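Local coordinates for methyl-accepting chemotaxis protein (Vibrio parahaemolyticus, PDB 4EXO), which probably senses small carboxylates such as pyruvate with its periplasmic domain and passes the signal on to steer chemotaxis, at residues A[16-21]-A[123-128]; A[27-32]-A[129-134]; A[50-53]-A[59-62]; A[96-101]-A[109-114]. One frame throughout, in Å; residues are numbered along the deposited sequence.

Interaction 1. Residues A[16-21]-A[123-128]. With PYR (pyruvic acid), chain B.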
loop_
_atom_site.group_PDB
_atom_site.type_symbol
_atom_site.label_atom_id
_atom_site.label_comp_id
_atom_site.label_asym_id
_atom_site.label_seq_id
_atom_site.Cartn_x
_atom_site.Cartn_y
_atom_site.Cartn_z
ATOM N N LYS A 16 -8.044 -5.975 8.628
ATOM C CA LYS A 16 -6.603 -6.256 8.578
ATOM C C LYS A 16 -5.956 -5.605 7.340
ATOM O O LYS A 16 -4.869 -5.007 7.417
ATOM C CB LYS A 16 -6.375 -7.771 8.578
ATOM C CG LYS A 16 -4.936 -8.182 8.859
ATOM C CD LYS A 16 -4.886 -9.706 9.233
ATOM C CE LYS A 16 -3.493 -10.147 9.704
ATOM N NZ LYS A 16 -2.459 -10.059 8.605
ATOM N N GLU A 17 -6.632 -5.714 6.199
ATOM C CA GLU A 17 -6.163 -5.097 4.945
ATOM C C GLU A 17 -6.060 -3.565 5.118
ATOM O O GLU A 17 -5.077 -2.941 4.714
ATOM C CB GLU A 17 -7.146 -5.413 3.801
ATOM C CG GLU A 17 -7.112 -6.869 3.303
ATOM C CD GLU A 17 -8.365 -7.309 2.528
ATOM O OE1 GLU A 17 -9.006 -6.474 1.869
ATOM O OE2 GLU A 17 -8.719 -8.525 2.575
ATOM N N LEU A 18 -7.095 -2.967 5.697
ATOM C CA LEU A 18 -7.115 -1.520 5.883
ATOM C C LEU A 18 -5.918 -1.051 6.709
ATOM O O LEU A 18 -5.313 -0.031 6.417
ATOM C CB LEU A 18 -8.440 -1.084 6.522
ATOM C CG LEU A 18 -9.646 -1.048 5.551
ATOM C CD1 LEU A 18 -10.899 -0.905 6.358
ATOM C CD2 LEU A 18 -9.478 0.150 4.573
ATOM N N LYS A 19 -5.593 -1.771 7.770
ATOM C CA LYS A 19 -4.416 -1.400 8.582
ATOM C C LYS A 19 -3.108 -1.452 7.775
ATOM O O LYS A 19 -2.239 -0.596 7.929
ATOM C CB LYS A 19 -4.353 -2.243 9.869
ATOM C CG LYS A 19 -5.484 -1.820 10.850
ATOM C CD LYS A 19 -5.397 -2.503 12.191
ATOM C CE LYS A 19 -6.248 -1.750 13.246
ATOM N NZ LYS A 19 -5.545 -0.605 13.980
ATOM N N ALA A 20 -2.982 -2.443 6.906
ATOM C CA ALA A 20 -1.831 -2.565 5.990
ATOM C C ALA A 20 -1.774 -1.417 4.990
ATOM O O ALA A 20 -0.722 -0.800 4.783
ATOM C CB ALA A 20 -1.871 -3.922 5.224
ATOM N N TYR A 21 -2.895 -1.140 4.338
ATOM C CA TYR A 21 -2.924 -0.038 3.364
ATOM C C TYR A 21 -2.594 1.274 4.041
ATOM O O TYR A 21 -1.862 2.088 3.474
ATOM C CB TYR A 21 -4.326 0.081 2.736
ATOM C CG TYR A 21 -4.779 -1.182 1.973
ATOM C CD1 TYR A 21 -3.862 -1.942 1.257
ATOM C CD2 TYR A 21 -6.120 -1.568 1.961
ATOM C CE1 TYR A 21 -4.251 -3.066 0.538
ATOM C CE2 TYR A 21 -6.532 -2.693 1.244
ATOM C CZ TYR A 21 -5.595 -3.427 0.539
ATOM O OH TYR A 21 -5.981 -4.554 -0.148
ATOM N N PRO A 123 -22.393 1.855 0.820
ATOM C CA PRO A 123 -21.869 1.620 2.174
ATOM C C PRO A 123 -20.380 1.303 2.180
ATOM O O PRO A 123 -19.889 0.520 1.336
ATOM C CB PRO A 123 -22.702 0.446 2.707
ATOM C CG PRO A 123 -23.344 -0.176 1.517
ATOM C CD PRO A 123 -23.476 0.911 0.461
ATOM N N LYS A 124 -19.681 1.880 3.159
ATOM C CA LYS A 124 -18.223 1.802 3.238
ATOM C C LYS A 124 -17.807 1.500 4.676
ATOM O O LYS A 124 -18.543 1.807 5.634
ATOM C CB LYS A 124 -17.680 3.199 2.838
ATOM C CG LYS A 124 -16.184 3.362 2.698
ATOM C CD LYS A 124 -15.886 4.753 2.088
ATOM C CE LYS A 124 -14.380 4.938 1.772
ATOM N NZ LYS A 124 -14.125 6.226 1.001
ATOM N N LEU A 125 -16.620 0.914 4.826
ATOM C CA LEU A 125 -15.979 0.837 6.134
ATOM C C LEU A 125 -14.690 1.646 6.054
ATOM O O LEU A 125 -13.790 1.288 5.329
ATOM C CB LEU A 125 -15.696 -0.609 6.536
ATOM C CG LEU A 125 -14.825 -0.799 7.809
ATOM C CD1 LEU A 125 -15.521 -0.150 9.024
ATOM C CD2 LEU A 125 -14.597 -2.289 8.043
ATOM N N GLY A 126 -14.634 2.754 6.781
ATOM C CA GLY A 126 -13.459 3.631 6.756
ATOM C C GLY A 126 -12.509 3.320 7.881
ATOM O O GLY A 126 -12.905 2.735 8.891
ATOM N N TYR A 127 -11.249 3.676 7.690
ATOM C CA TYR A 127 -10.210 3.461 8.688
ATOM C C TYR A 127 -9.298 4.700 8.628
ATOM O O TYR A 127 -8.855 5.101 7.561
ATOM C CB TYR A 127 -9.417 2.154 8.454
ATOM C CG TYR A 127 -8.293 2.059 9.479
ATOM C CD1 TYR A 127 -8.585 1.873 10.827
ATOM C CD2 TYR A 127 -6.965 2.277 9.103
ATOM C CE1 TYR A 127 -7.560 1.848 11.789
ATOM C CE2 TYR A 127 -5.928 2.238 10.051
ATOM C CZ TYR A 127 -6.252 2.034 11.392
ATOM O OH TYR A 127 -5.268 1.985 12.339
ATOM N N ALA A 128 -9.087 5.347 9.773
ATOM C CA ALA A 128 -8.281 6.564 9.863
ATOM C C ALA A 128 -7.238 6.536 11.023
ATOM O O ALA A 128 -7.474 5.920 12.116
ATOM C CB ALA A 128 -9.216 7.811 9.964
HETATM C C PYR B . -14.233 9.594 1.939
HETATM O O PYR B . -14.678 8.408 2.295
HETATM O OXT PYR B . -13.789 9.764 0.709
HETATM C CA PYR B . -14.235 10.679 2.847
HETATM O O3 PYR B . -13.783 11.796 2.414
HETATM C CB PYR B . -14.766 10.606 4.274
#
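The phenolic oxygen of Tyr127 is gripped by two groups of opposite charge. Lys19 NZ donates a hydrogen bond to Tyr127 OH at 3.1 Å, and the carboxylate of Glu129, just beyond residues 123-128, is hydrogen-bonded to the same oxygen. The ammonium group would be expected to polarise the hydroxyl. Lys19 crosses the tyrosine at about a right angle, its CG standing over one ring face 4.3 Å from the centroid in a CH-pi contact. The chain then bends at its last torsion (chi4 -87°), which brings NZ round to the hydroxyl. A lysine suits this solvent-facing border of the contact because its methylenes can lie on the ring while its ammonium group stays near water.

Deeper in, Leu18 and Tyr127 slide past each other, CB to CB at 3.9 Å. Leu18 CD1 reaches 4.2 Å from Leu125 CG and 3.8 Å from Leu125 O, so the leucine packs against both Leu125 and Tyr127, alternate residues of the strand that point toward the helix. The short helix and strand segments run 39° apart, with axes 8.9 Å from each other. On the other side of the strand, the fully extended Lys124 brings Lys124 NZ within 2.6 Å of PYR O. Tyr143 is a further partner of that nitrogen. A long N-terminal helix packed on one face of an antiparallel sheet, with the ligand held on the opposite face, is characteristic of the PAS-like Cache domain.

Interaction 2. Residues A[27-32]-A[129-134]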
loop_
_atom_site.group_PDB
_atom_site.type_symbol
_atom_site.label_atom_id
_atom_site.label_comp_id
_atom_site.label_asym_id
_atom_site.label_seq_id
_atom_site.Cartn_x
_atom_site.Cartn_y
_atom_site.Cartn_z
ATOM N N THR A 27 3.902 5.275 5.723
ATOM C CA THR A 27 5.336 5.073 5.503
ATOM C C THR A 27 5.813 5.687 4.178
ATOM O O THR A 27 6.931 6.169 4.116
ATOM C CB THR A 27 5.741 3.586 5.635
ATOM O OG1 THR A 27 4.966 2.787 4.739
ATOM C CG2 THR A 27 5.479 3.097 7.074
ATOM N N ALA A 28 4.961 5.724 3.152
ATOM C CA ALA A 28 5.332 6.379 1.894
ATOM C C ALA A 28 5.716 7.845 2.083
ATOM O O ALA A 28 6.597 8.345 1.362
ATOM C CB ALA A 28 4.228 6.240 0.823
ATOM N N ILE A 29 5.051 8.532 3.029
ATOM C CA ILE A 29 5.317 9.956 3.273
ATOM C C ILE A 29 6.235 10.175 4.473
ATOM O O ILE A 29 6.513 11.299 4.849
ATOM C CB ILE A 29 4.000 10.769 3.434
ATOM C CG1 ILE A 29 3.235 10.299 4.684
ATOM C CG2 ILE A 29 3.149 10.635 2.136
ATOM C CD1 ILE A 29 2.340 11.342 5.345
ATOM N N LYS A 30 6.721 9.095 5.078
ATOM C CA LYS A 30 7.535 9.241 6.291
ATOM C C LYS A 30 8.804 10.128 6.132
ATOM O O LYS A 30 9.087 10.954 7.004
ATOM C CB LYS A 30 7.863 7.862 6.883
ATOM C CG LYS A 30 8.521 7.929 8.233
ATOM C CD LYS A 30 8.398 6.606 8.992
ATOM C CE LYS A 30 8.946 6.780 10.427
ATOM N NZ LYS A 30 10.400 7.009 10.404
ATOM N N PRO A 31 9.561 9.968 5.026
ATOM C CA PRO A 31 10.756 10.828 4.830
ATOM C C PRO A 31 10.367 12.305 4.859
ATOM O O PRO A 31 11.014 13.111 5.546
ATOM C CB PRO A 31 11.222 10.458 3.419
ATOM C CG PRO A 31 10.753 9.026 3.249
ATOM C CD PRO A 31 9.415 8.979 3.937
ATOM N N LEU A 32 9.267 12.640 4.179
ATOM C CA LEU A 32 8.746 14.011 4.175
ATOM C C LEU A 32 8.219 14.481 5.532
ATOM O O LEU A 32 8.536 15.601 5.984
ATOM C CB LEU A 32 7.653 14.138 3.117
ATOM C CG LEU A 32 8.042 14.056 1.646
ATOM C CD1 LEU A 32 6.787 13.825 0.770
ATOM C CD2 LEU A 32 8.787 15.297 1.169
ATOM N N GLU A 129 -6.076 7.145 10.744
ATOM C CA GLU A 129 -5.009 7.317 11.719
ATOM C C GLU A 129 -4.669 8.799 11.816
ATOM O O GLU A 129 -4.747 9.553 10.825
ATOM C CB GLU A 129 -3.776 6.462 11.348
ATOM C CG GLU A 129 -3.924 4.984 11.794
ATOM C CD GLU A 129 -2.683 4.080 11.450
ATOM O OE1 GLU A 129 -1.616 4.656 11.040
ATOM O OE2 GLU A 129 -2.827 2.811 11.583
ATOM N N TYR A 130 -4.339 9.239 13.025
ATOM C CA TYR A 130 -4.078 10.665 13.261
ATOM C C TYR A 130 -2.582 10.956 13.186
ATOM O O TYR A 130 -1.775 10.251 13.835
ATOM C CB TYR A 130 -4.648 11.072 14.634
ATOM C CG TYR A 130 -4.478 12.550 14.940
ATOM C CD1 TYR A 130 -4.913 13.521 14.035
ATOM C CD2 TYR A 130 -3.881 12.982 16.131
ATOM C CE1 TYR A 130 -4.765 14.888 14.299
ATOM C CE2 TYR A 130 -3.721 14.346 16.412
ATOM C CZ TYR A 130 -4.154 15.296 15.487
ATOM O OH TYR A 130 -4.008 16.651 15.734
ATOM N N LEU A 131 -2.217 11.937 12.364
ATOM C CA LEU A 131 -0.839 12.373 12.157
ATOM C C LEU A 131 -0.667 13.756 12.794
ATOM O O LEU A 131 -0.925 14.802 12.170
ATOM C CB LEU A 131 -0.519 12.440 10.659
ATOM C CG LEU A 131 -0.526 11.113 9.893
ATOM C CD1 LEU A 131 -0.264 11.409 8.417
ATOM C CD2 LEU A 131 0.549 10.174 10.441
ATOM N N GLN A 132 -0.277 13.763 14.061
ATOM C CA GLN A 132 -0.473 14.977 14.862
ATOM C C GLN A 132 0.345 16.195 14.404
ATOM O O GLN A 132 -0.100 17.339 14.576
ATOM C CB GLN A 132 -0.220 14.669 16.344
ATOM C CG GLN A 132 1.185 14.164 16.619
ATOM C CD GLN A 132 2.179 15.305 16.908
ATOM O OE1 GLN A 132 1.792 16.488 17.059
ATOM N NE2 GLN A 132 3.463 14.952 16.962
ATOM N N LYS A 133 1.520 15.960 13.812
ATOM C CA LYS A 133 2.423 17.055 13.409
ATOM C C LYS A 133 1.753 17.980 12.416
ATOM O O LYS A 133 1.919 19.193 12.480
ATOM C CB LYS A 133 3.702 16.504 12.785
ATOM C CG LYS A 133 4.737 17.591 12.454
ATOM C CD LYS A 133 6.012 17.011 11.799
ATOM C CE LYS A 133 6.674 15.951 12.634
ATOM N NZ LYS A 133 8.015 15.630 11.995
ATOM N N TRP A 134 0.963 17.384 11.516
ATOM C CA TRP A 134 0.193 18.131 10.530
ATOM C C TRP A 134 -1.304 18.327 10.841
ATOM O O TRP A 134 -2.006 18.977 10.053
ATOM C CB TRP A 134 0.358 17.435 9.177
ATOM C CG TRP A 134 1.732 17.596 8.641
ATOM C CD1 TRP A 134 2.705 18.456 9.097
ATOM C CD2 TRP A 134 2.288 16.912 7.531
ATOM N NE1 TRP A 134 3.844 18.329 8.334
ATOM C CE2 TRP A 134 3.609 17.387 7.362
ATOM C CE3 TRP A 134 1.802 15.931 6.660
ATOM C CZ2 TRP A 134 4.446 16.920 6.344
ATOM C CZ3 TRP A 134 2.640 15.467 5.652
ATOM C CH2 TRP A 134 3.942 15.955 5.506
#
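The indole of Trp134 receives two atoms of residues 27-32 obliquely, Ile29 CD1 and the backbone carbonyl Leu32 O, while Trp136 and Tyr33 meet it in edge-to-face pairs. It belongs to the part of the Cache fold where strand 120-131 turns toward strand 136-143 and the long helix 2-28 gives way to the short helix 30-34. Ile29 sits at that break. Its CG1 lies between the backbone N and the carbonyl carbon (chi1 64°), and the extended branch carries CD1 between Leu131 and the indole. There the methyl has two neighbours. Ile29 CD1 meets Leu131 CD1 tip to tip at 4.0 Å, and it slides past the tryptophan at 4.1 Å from Trp134 CZ3. An isoleucine, a leucine and a tryptophan suit this buried place, since their side chains meet through apolar surface and bring a single polar atom, the indole nitrogen.

That nitrogen is provided for as well: Trp134 NE1 is hydrogen-bonded to Asp36. Leu49 and Ala45 of helix 42-51 pack on Ile29 and Trp134 respectively, so helix 42-51 backs the break between helices 2-28 and 30-34. The carbonyl that faces the indole has its own partner in Asn41, and Leu32 O stands 4.3 Å from Trp134 CZ2.

Interaction 3. Residues A[50-53]-A[59-62]. With PYR (pyruvic acid), chain B.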
loop_
_atom_site.group_PDB
_atom_site.type_symbol
_atom_site.label_atom_id
_atom_site.label_comp_id
_atom_site.label_asym_id
_atom_site.label_seq_id
_atom_site.Cartn_x
_atom_site.Cartn_y
_atom_site.Cartn_z
ATOM N N LYS A 50 -2.461 11.385 -2.774
ATOM C CA LYS A 50 -3.559 11.479 -3.738
ATOM C C LYS A 50 -3.390 10.620 -4.985
ATOM O O LYS A 50 -4.371 10.278 -5.637
ATOM C CB LYS A 50 -3.766 12.941 -4.142
ATOM C CG LYS A 50 -4.463 13.741 -3.031
ATOM C CD LYS A 50 -4.445 15.249 -3.343
ATOM C CE LYS A 50 -5.230 15.607 -4.574
ATOM N NZ LYS A 50 -5.199 17.109 -4.696
ATOM N N ALA A 51 -2.155 10.247 -5.309
ATOM C CA ALA A 51 -1.931 9.322 -6.442
ATOM C C ALA A 51 -2.130 7.836 -6.098
ATOM O O ALA A 51 -2.432 7.007 -6.984
ATOM C CB ALA A 51 -0.530 9.548 -6.993
HETATM N N MSE A 52 -1.936 7.474 -4.823
HETATM C CA MSE A 52 -2.000 6.067 -4.418
HETATM C C MSE A 52 -3.362 5.374 -4.553
HETATM O O MSE A 52 -4.428 5.939 -4.204
HETATM C CB MSE A 52 -1.485 5.893 -2.968
HETATM C CG MSE A 52 0.009 6.140 -2.892
HETATM SE SE MSE A 52 0.684 6.255 -1.072
HETATM C CE MSE A 52 0.616 4.402 -0.730
ATOM N N ARG A 53 -3.325 4.139 -5.056
ATOM C CA ARG A 53 -4.536 3.295 -5.097
ATOM C C ARG A 53 -4.197 1.871 -4.718
ATOM O O ARG A 53 -3.135 1.373 -5.121
ATOM C CB ARG A 53 -5.135 3.269 -6.525
ATOM C CG ARG A 53 -5.528 4.638 -7.062
ATOM C CD ARG A 53 -6.870 5.114 -6.442
ATOM N NE ARG A 53 -7.325 6.344 -7.109
ATOM C CZ ARG A 53 -6.769 7.542 -6.938
ATOM N NH1 ARG A 53 -5.743 7.706 -6.083
ATOM N NH2 ARG A 53 -7.274 8.598 -7.584
ATOM N N TYR A 59 -8.582 4.507 -2.016
ATOM C CA TYR A 59 -7.863 5.786 -2.084
ATOM C C TYR A 59 -7.823 6.466 -0.716
ATOM O O TYR A 59 -8.535 6.041 0.217
ATOM C CB TYR A 59 -8.593 6.743 -3.081
ATOM C CG TYR A 59 -10.009 7.100 -2.615
ATOM C CD1 TYR A 59 -10.231 8.201 -1.784
ATOM C CD2 TYR A 59 -11.111 6.297 -2.971
ATOM C CE1 TYR A 59 -11.536 8.544 -1.332
ATOM C CE2 TYR A 59 -12.437 6.608 -2.542
ATOM C CZ TYR A 59 -12.626 7.750 -1.718
ATOM O OH TYR A 59 -13.894 8.064 -1.284
ATOM N N PHE A 60 -7.000 7.519 -0.608
ATOM C CA PHE A 60 -6.875 8.296 0.631
ATOM C C PHE A 60 -7.613 9.634 0.624
ATOM O O PHE A 60 -7.758 10.291 -0.440
ATOM C CB PHE A 60 -5.407 8.606 0.918
ATOM C CG PHE A 60 -4.607 7.416 1.310
ATOM C CD1 PHE A 60 -4.674 6.913 2.611
ATOM C CD2 PHE A 60 -3.770 6.802 0.382
ATOM C CE1 PHE A 60 -3.922 5.806 3.001
ATOM C CE2 PHE A 60 -2.989 5.671 0.748
ATOM C CZ PHE A 60 -3.073 5.158 2.060
ATOM N N PHE A 61 -8.028 10.038 1.829
ATOM C CA PHE A 61 -8.536 11.369 2.099
ATOM C C PHE A 61 -7.896 11.826 3.426
ATOM O O PHE A 61 -7.418 10.992 4.213
ATOM C CB PHE A 61 -10.091 11.352 2.211
ATOM C CG PHE A 61 -10.602 10.338 3.201
ATOM C CD1 PHE A 61 -10.578 10.627 4.586
ATOM C CD2 PHE A 61 -11.102 9.102 2.789
ATOM C CE1 PHE A 61 -11.050 9.679 5.512
ATOM C CE2 PHE A 61 -11.557 8.141 3.717
ATOM C CZ PHE A 61 -11.539 8.440 5.085
ATOM N N ALA A 62 -7.903 13.128 3.691
ATOM C CA ALA A 62 -7.532 13.586 5.044
ATOM C C ALA A 62 -8.301 14.818 5.440
ATOM O O ALA A 62 -8.665 15.629 4.562
ATOM C CB ALA A 62 -5.997 13.819 5.161
HETATM C C PYR B . -14.233 9.594 1.939
HETATM O O PYR B . -14.678 8.408 2.295
HETATM O OXT PYR B . -13.789 9.764 0.709
HETATM C CA PYR B . -14.235 10.679 2.847
HETATM O O3 PYR B . -13.783 11.796 2.414
HETATM C CB PYR B . -14.766 10.606 4.274
HETATM O O HOH W 1 -5.228 8.111 -2.800
#
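Arg53 lays one face of its guanidinium over Tyr59 CB, the two side chains meeting aslant with guanidinium and ring planes 65° apart; the nearest pair is Arg53 CD to Tyr59 CB, 4.1 Å. A bend at chi2 (-77°) folds the arginine back on its own chain. There Arg53 NH1 gives two hydrogen bonds, each of 2.9 Å, to Lys50 O and Met52 O. Both oxygens lie almost in the guanidinium plane, which should fix its rotation, although NH1 stands above each carbonyl plane. Arginine fits here because one nitrogen with two N-H groups can serve two carbonyls, one on the last, weakly bonded turn of helix 42-51 and one just after it.

Met52, a selenomethionine, places CB at the edge of the Phe60 ring, 4.0 Å from Phe60 CE2, and its selenium adds an oblique Met-aromatic contact. A water bridges the backbones, donating to Met52 O and accepting from Phe60 N. Tyr59 OH donates to PYR OXT at 2.6 Å, and Phe61 turns one ring face to the ligand's CA.

The contact ties the chain just after helix 42-51 to the chain leading into strand 61-63. Phe60 also packs on strand 136-143 and on Met22 of helix 2-28, while Met24 of the second subunit touches both Met52 and Phe60.

Interaction 4. Residues A[96-101]-A[109-114]. With PYR (pyruvic acid), chain B.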
loop_
_atom_site.group_PDB
_atom_site.type_symbol
_atom_site.label_atom_id
_atom_site.label_comp_id
_atom_site.label_asym_id
_atom_site.label_seq_id
_atom_site.Cartn_x
_atom_site.Cartn_y
_atom_site.Cartn_z
ATOM N N ALA A 96 -16.846 14.024 11.641
ATOM C CA ALA A 96 -16.667 14.062 13.097
ATOM C C ALA A 96 -16.384 12.645 13.616
ATOM O O ALA A 96 -15.556 12.453 14.518
ATOM C CB ALA A 96 -17.898 14.624 13.778
ATOM N N GLY A 97 -17.083 11.665 13.038
ATOM C CA GLY A 97 -16.916 10.270 13.446
ATOM C C GLY A 97 -15.515 9.750 13.156
ATOM O O GLY A 97 -14.953 9.016 13.969
ATOM N N LEU A 98 -14.940 10.123 12.004
ATOM C CA LEU A 98 -13.585 9.676 11.659
ATOM C C LEU A 98 -12.537 10.375 12.510
ATOM O O LEU A 98 -11.509 9.759 12.904
ATOM C CB LEU A 98 -13.262 9.892 10.175
ATOM C CG LEU A 98 -13.971 8.941 9.191
ATOM C CD1 LEU A 98 -13.984 9.564 7.757
ATOM C CD2 LEU A 98 -13.247 7.593 9.178
ATOM N N ILE A 99 -12.791 11.649 12.807
ATOM C CA ILE A 99 -11.814 12.400 13.615
ATOM C C ILE A 99 -11.787 11.711 14.987
ATOM O O ILE A 99 -10.710 11.396 15.511
ATOM C CB ILE A 99 -12.207 13.885 13.763
ATOM C CG1 ILE A 99 -11.983 14.628 12.424
ATOM C CG2 ILE A 99 -11.359 14.557 14.869
ATOM C CD1 ILE A 99 -12.844 15.959 12.374
ATOM N N ASP A 100 -12.962 11.473 15.548
ATOM C CA ASP A 100 -13.034 10.813 16.880
ATOM C C ASP A 100 -12.519 9.362 16.885
ATOM O O ASP A 100 -11.805 8.968 17.817
ATOM C CB ASP A 100 -14.447 10.862 17.443
ATOM C CG ASP A 100 -14.885 12.293 17.813
ATOM O OD1 ASP A 100 -14.024 13.234 17.881
ATOM O OD2 ASP A 100 -16.102 12.457 18.030
ATOM N N ALA A 101 -12.878 8.573 15.867
ATOM C CA ALA A 101 -12.338 7.208 15.754
ATOM C C ALA A 101 -10.811 7.200 15.771
ATOM O O ALA A 101 -10.187 6.360 16.463
ATOM C CB ALA A 101 -12.849 6.490 14.482
ATOM N N LEU A 109 -14.936 3.370 11.156
ATOM C CA LEU A 109 -16.274 3.956 11.135
ATOM C C LEU A 109 -17.031 3.418 9.925
ATOM O O LEU A 109 -16.488 3.444 8.805
ATOM C CB LEU A 109 -16.210 5.483 11.037
ATOM C CG LEU A 109 -17.567 6.196 11.186
ATOM C CD1 LEU A 109 -18.115 6.137 12.675
ATOM C CD2 LEU A 109 -17.514 7.670 10.663
ATOM N N TYR A 110 -18.282 2.964 10.136
ATOM C CA TYR A 110 -19.156 2.591 8.998
ATOM C C TYR A 110 -19.938 3.844 8.559
ATOM O O TYR A 110 -20.463 4.587 9.399
ATOM C CB TYR A 110 -20.175 1.509 9.398
ATOM C CG TYR A 110 -19.628 0.129 9.568
ATOM C CD1 TYR A 110 -19.506 -0.729 8.467
ATOM C CD2 TYR A 110 -19.217 -0.341 10.831
ATOM C CE1 TYR A 110 -19.004 -2.026 8.612
ATOM C CE2 TYR A 110 -18.719 -1.636 10.985
ATOM C CZ TYR A 110 -18.626 -2.467 9.861
ATOM O OH TYR A 110 -18.139 -3.741 9.964
ATOM N N PHE A 111 -20.023 4.087 7.245
ATOM C CA PHE A 111 -20.777 5.218 6.699
ATOM C C PHE A 111 -20.925 4.962 5.204
ATOM O O PHE A 111 -20.315 4.047 4.685
ATOM C CB PHE A 111 -20.058 6.566 6.926
ATOM C CG PHE A 111 -18.651 6.645 6.349
ATOM C CD1 PHE A 111 -18.432 7.247 5.096
ATOM C CD2 PHE A 111 -17.533 6.168 7.084
ATOM C CE1 PHE A 111 -17.106 7.370 4.566
ATOM C CE2 PHE A 111 -16.231 6.257 6.568
ATOM C CZ PHE A 111 -16.002 6.855 5.298
ATOM N N SER A 112 -21.752 5.765 4.539
ATOM C CA SER A 112 -21.893 5.714 3.073
ATOM C C SER A 112 -21.200 6.925 2.480
ATOM O O SER A 112 -21.182 7.999 3.084
ATOM C CB SER A 112 -23.361 5.709 2.659
ATOM O OG SER A 112 -23.939 4.459 2.985
ATOM N N TRP A 113 -20.608 6.724 1.305
ATOM C CA TRP A 113 -19.870 7.753 0.609
ATOM C C TRP A 113 -19.899 7.422 -0.891
ATOM O O TRP A 113 -20.111 6.256 -1.304
ATOM C CB TRP A 113 -18.413 7.815 1.113
ATOM C CG TRP A 113 -17.736 9.110 0.756
ATOM C CD1 TRP A 113 -17.008 9.376 -0.390
ATOM C CD2 TRP A 113 -17.731 10.321 1.527
ATOM N NE1 TRP A 113 -16.567 10.681 -0.367
ATOM C CE2 TRP A 113 -16.973 11.274 0.805
ATOM C CE3 TRP A 113 -18.287 10.685 2.779
ATOM C CZ2 TRP A 113 -16.771 12.585 1.260
ATOM C CZ3 TRP A 113 -18.071 11.997 3.239
ATOM C CH2 TRP A 113 -17.308 12.923 2.491
ATOM N N HIS A 114 -19.654 8.441 -1.703
ATOM C CA HIS A 114 -19.427 8.237 -3.139
ATOM C C HIS A 114 -18.457 7.058 -3.346
ATOM O O HIS A 114 -17.396 6.985 -2.726
ATOM C CB HIS A 114 -18.828 9.510 -3.723
ATOM C CG HIS A 114 -18.344 9.374 -5.141
ATOM N ND1 HIS A 114 -17.028 9.107 -5.455
ATOM C CD2 HIS A 114 -18.986 9.553 -6.319
ATOM C CE1 HIS A 114 -16.884 9.103 -6.771
ATOM N NE2 HIS A 114 -18.056 9.392 -7.318
HETATM C C PYR B . -14.233 9.594 1.939
HETATM O O PYR B . -14.678 8.408 2.295
HETATM O OXT PYR B . -13.789 9.764 0.709
HETATM C CA PYR B . -14.235 10.679 2.847
HETATM O O3 PYR B . -13.783 11.796 2.414
HETATM C CB PYR B . -14.766 10.606 4.274
#
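Gly97 comes first, and its lack of a side chain lets Leu109 CD2 settle directly against the helix backbone, 3.8 Å from Gly97 C. One residue on, Leu98 receives the same methyl at its own backbone, with Leu98 N to Leu109 CD2 also 3.8 Å, and at its side chain, where Leu98 CG lies 4.0 Å from Leu109 CD2. Leu109 reaches this notch because its CG is anti to the backbone N (chi1 -173°), carrying its isopropyl end out from the strand toward the helix.

Leu98 then forks. Both of its methyls approach Phe111 CE2, the two side chains crossing at about a right angle, and Leu98 CD1 also reaches pyruvate, 3.7 Å from PYR CB. The helix and strand segments run nearly antiparallel, at 164°, with axes 9.0 Å apart.

Phe111 presents its ring edge to the ligand, with Phe111 CE1 3.5 Å from PYR O, close to the ring plane. Trp113, the next inward-facing residue of the strand, offers a face instead: PYR C lies 3.3 Å above the indole plane. Val94, from the start of the same helix, packs on both rings.

The chemistry divides the work. The leucine supports the ligand's methyl, the indole flattens against its planar skeleton, and the weakly positive rim of Phe111 probably tolerates a carboxylate oxygen, whose charge is met by polar residues such as Lys124. This is consistent with a pocket that favours a small, flat carboxylate with an apolar end.

How the interactions relate
All four contacts lie in one Cache domain and reach its five-stranded antiparallel sheet. Interactions 1 and 2, with centres about 17 Å apart, use successive parts of helix 2-28 and strand 120-131; their segments alternate along the chain, and interactions 3 and 4 follow one another inside the loops closed by interactions 1 and 2. Interaction 3 lies about 12 Å from interaction 1 by centres, interaction 4 about 11 Å, its strand 108-115 pairing with 120-131. Interactions 1, 3 and 4 meet round pyruvate. Interactions 1, 2 and 3 also touch the second subunit, so the pocket and the dimer interface share structural elements, consistent with ligand binding being communicated to the helices.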